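Local coordinates for protein tryptophan synthase alpha-subunit (Pyrococcus furiosus, PDB 1GEQ) that cleaves indoleglycerol phosphate to indole and glyceraldehyde 3-phosphate, the alpha-subunit half-reaction in the last step of tryptophan biosynthesis, at residues W70-F75 with S107-I112. Numbering follows the deposited sequence.
Sequences WIVKEF and SGVDGI
Val72 and Lys73 of helix 65-76 meet the turn at Ser107-Val109, where helix 97-107 gives way to strand 111-114 of the TIM barrel. The contact thus joins an outer helix of the barrel to the turn that leads into its fourth strand. It is small, burying 175 Å² in total, and rests on van der Waals packing. Val72 carries most of it, its side chain leaving the helix toward the turn. CG1, anti to the backbone N (chi1 173°), lies 3.5 Å from Ser107 O and 3.9 Å from Gly108 C, so one methyl packs against the backbone of the turn. Gly108 closes helix 97-107 with a Schellman motif at a phi of 117°, a conformation that calls for glycine. The same methyl of Val72 reaches Val109 CG2 at 4.1 Å, while Val72 CG2 comes within 4.2 Å of that atom; the two side chains cross at about a right angle. Both valines are buried; Leu37 of strand 35-38 packs on Val72, and Ala104 of helix 97-107 on Val109. Just past Phe75, Arg76 donates a hydrogen bond from NE to Gly108 O and forms a salt bridge through NH2 with Asp110 OD1. Ser107 OG is hydrogen-bonded to Glu103 O, one turn back. Lys73 takes part through its backbone: its side chain ends up pointing away from the turn, while its CA sits 3.7 Å from Ser107 O.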
loop_
_atom_site.group_PDB
_atom_site.type_symbol
_atom_site.label_atom_id
_atom_site.label_comp_id
_atom_site.label_asym_id
_atom_site.label_seq_id
_atom_site.Cartn_x
_atom_site.Cartn_y
_atom_site.Cartn_z
ATOM N N TRP A 70 14.094 2.617 -8.796
ATOM C CA TRP A 70 15.053 1.587 -9.189
ATOM C C TRP A 70 14.477 0.219 -8.840
ATOM O O TRP A 70 14.544 -0.717 -9.631
ATOM C CB TRP A 70 16.376 1.785 -8.442
ATOM C CG TRP A 70 17.377 0.680 -8.671
ATOM C CD1 TRP A 70 18.306 0.608 -9.670
ATOM C CD2 TRP A 70 17.523 -0.522 -7.906
ATOM N NE1 TRP A 70 19.021 -0.562 -9.574
ATOM C CE2 TRP A 70 18.555 -1.278 -8.495
ATOM C CE3 TRP A 70 16.869 -1.036 -6.773
ATOM C CZ2 TRP A 70 18.964 -2.521 -7.997
ATOM C CZ3 TRP A 70 17.271 -2.272 -6.275
ATOM C CH2 TRP A 70 18.305 -3.002 -6.889
ATOM N N ILE A 71 13.926 0.119 -7.634
ATOM C CA ILE A 71 13.330 -1.122 -7.153
ATOM C C ILE A 71 12.242 -1.611 -8.100
ATOM O O ILE A 71 12.241 -2.771 -8.511
ATOM C CB ILE A 71 12.730 -0.925 -5.738
ATOM C CG1 ILE A 71 13.862 -0.717 -4.725
ATOM C CG2 ILE A 71 11.880 -2.124 -5.353
ATOM C CD1 ILE A 71 13.386 -0.398 -3.316
ATOM N N VAL A 72 11.321 -0.718 -8.447
ATOM C CA VAL A 72 10.225 -1.056 -9.344
ATOM C C VAL A 72 10.735 -1.428 -10.732
ATOM O O VAL A 72 10.268 -2.394 -11.336
ATOM C CB VAL A 72 9.231 0.121 -9.483
ATOM C CG1 VAL A 72 8.188 -0.198 -10.549
ATOM C CG2 VAL A 72 8.554 0.388 -8.145
ATOM N N LYS A 73 11.689 -0.657 -11.238
ATOM C CA LYS A 73 12.242 -0.926 -12.556
ATOM C C LYS A 73 12.813 -2.340 -12.592
ATOM O O LYS A 73 12.503 -3.120 -13.490
ATOM C CB LYS A 73 13.340 0.083 -12.880
ATOM C CG LYS A 73 13.683 0.156 -14.349
ATOM C CD LYS A 73 15.039 0.807 -14.565
ATOM C CE LYS A 73 16.160 -0.083 -14.048
ATOM N NZ LYS A 73 16.966 0.578 -12.986
ATOM N N GLU A 74 13.643 -2.669 -11.606
ATOM C CA GLU A 74 14.250 -3.993 -11.530
ATOM C C GLU A 74 13.211 -5.087 -11.371
ATOM O O GLU A 74 13.332 -6.163 -11.957
ATOM C CB GLU A 74 15.239 -4.056 -10.368
ATOM C CG GLU A 74 16.562 -3.409 -10.697
ATOM C CD GLU A 74 17.286 -4.154 -11.801
ATOM O OE1 GLU A 74 17.852 -3.489 -12.691
ATOM O OE2 GLU A 74 17.283 -5.404 -11.774
ATOM N N PHE A 75 12.190 -4.813 -10.569
ATOM C CA PHE A 75 11.129 -5.777 -10.345
ATOM C C PHE A 75 10.374 -6.031 -11.649
ATOM O O PHE A 75 9.992 -7.162 -11.945
ATOM C CB PHE A 75 10.165 -5.241 -9.288
ATOM C CG PHE A 75 9.028 -6.170 -8.982
ATOM C CD1 PHE A 75 9.239 -7.338 -8.256
ATOM C CD2 PHE A 75 7.744 -5.874 -9.413
ATOM C CE1 PHE A 75 8.177 -8.200 -7.970
ATOM C CE2 PHE A 75 6.679 -6.724 -9.133
ATOM C CZ PHE A 75 6.896 -7.887 -8.410
ATOM N N SER A 107 8.825 4.097 -14.737
ATOM C CA SER A 107 9.467 2.979 -14.048
ATOM C C SER A 107 8.615 1.712 -14.033
ATOM O O SER A 107 9.134 0.612 -13.832
ATOM C CB SER A 107 9.801 3.380 -12.611
ATOM O OG SER A 107 10.609 4.543 -12.588
ATOM N N GLY A 108 7.311 1.867 -14.230
ATOM C CA GLY A 108 6.426 0.715 -14.232
ATOM C C GLY A 108 5.378 0.701 -13.129
ATOM O O GLY A 108 4.726 -0.321 -12.900
ATOM N N VAL A 109 5.216 1.834 -12.446
ATOM C CA VAL A 109 4.235 1.950 -11.364
ATOM C C VAL A 109 2.822 2.010 -11.955
ATOM O O VAL A 109 2.580 2.733 -12.913
ATOM C CB VAL A 109 4.476 3.225 -10.522
ATOM C CG1 VAL A 109 3.327 3.425 -9.527
ATOM C CG2 VAL A 109 5.805 3.108 -9.782
ATOM N N ASP A 110 1.891 1.263 -11.368
ATOM C CA ASP A 110 0.520 1.242 -11.872
ATOM C C ASP A 110 -0.417 2.222 -11.172
ATOM O O ASP A 110 -1.231 2.890 -11.816
ATOM C CB ASP A 110 -0.039 -0.169 -11.759
ATOM C CG ASP A 110 0.832 -1.187 -12.456
ATOM O OD1 ASP A 110 1.508 -1.972 -11.761
ATOM O OD2 ASP A 110 0.847 -1.185 -13.703
ATOM N N GLY A 111 -0.297 2.308 -9.852
ATOM C CA GLY A 111 -1.157 3.207 -9.111
ATOM C C GLY A 111 -0.410 3.962 -8.038
ATOM O O GLY A 111 0.720 3.614 -7.694
ATOM N N ILE A 112 -1.043 5.008 -7.514
ATOM C CA ILE A 112 -0.416 5.803 -6.470
ATOM C C ILE A 112 -1.390 6.181 -5.361
ATOM O O ILE A 112 -2.569 6.466 -5.597
ATOM C CB ILE A 112 0.214 7.088 -7.035
ATOM C CG1 ILE A 112 0.971 7.821 -5.922
ATOM C CG2 ILE A 112 -0.866 7.984 -7.625
ATOM C CD1 ILE A 112 2.073 8.728 -6.423
#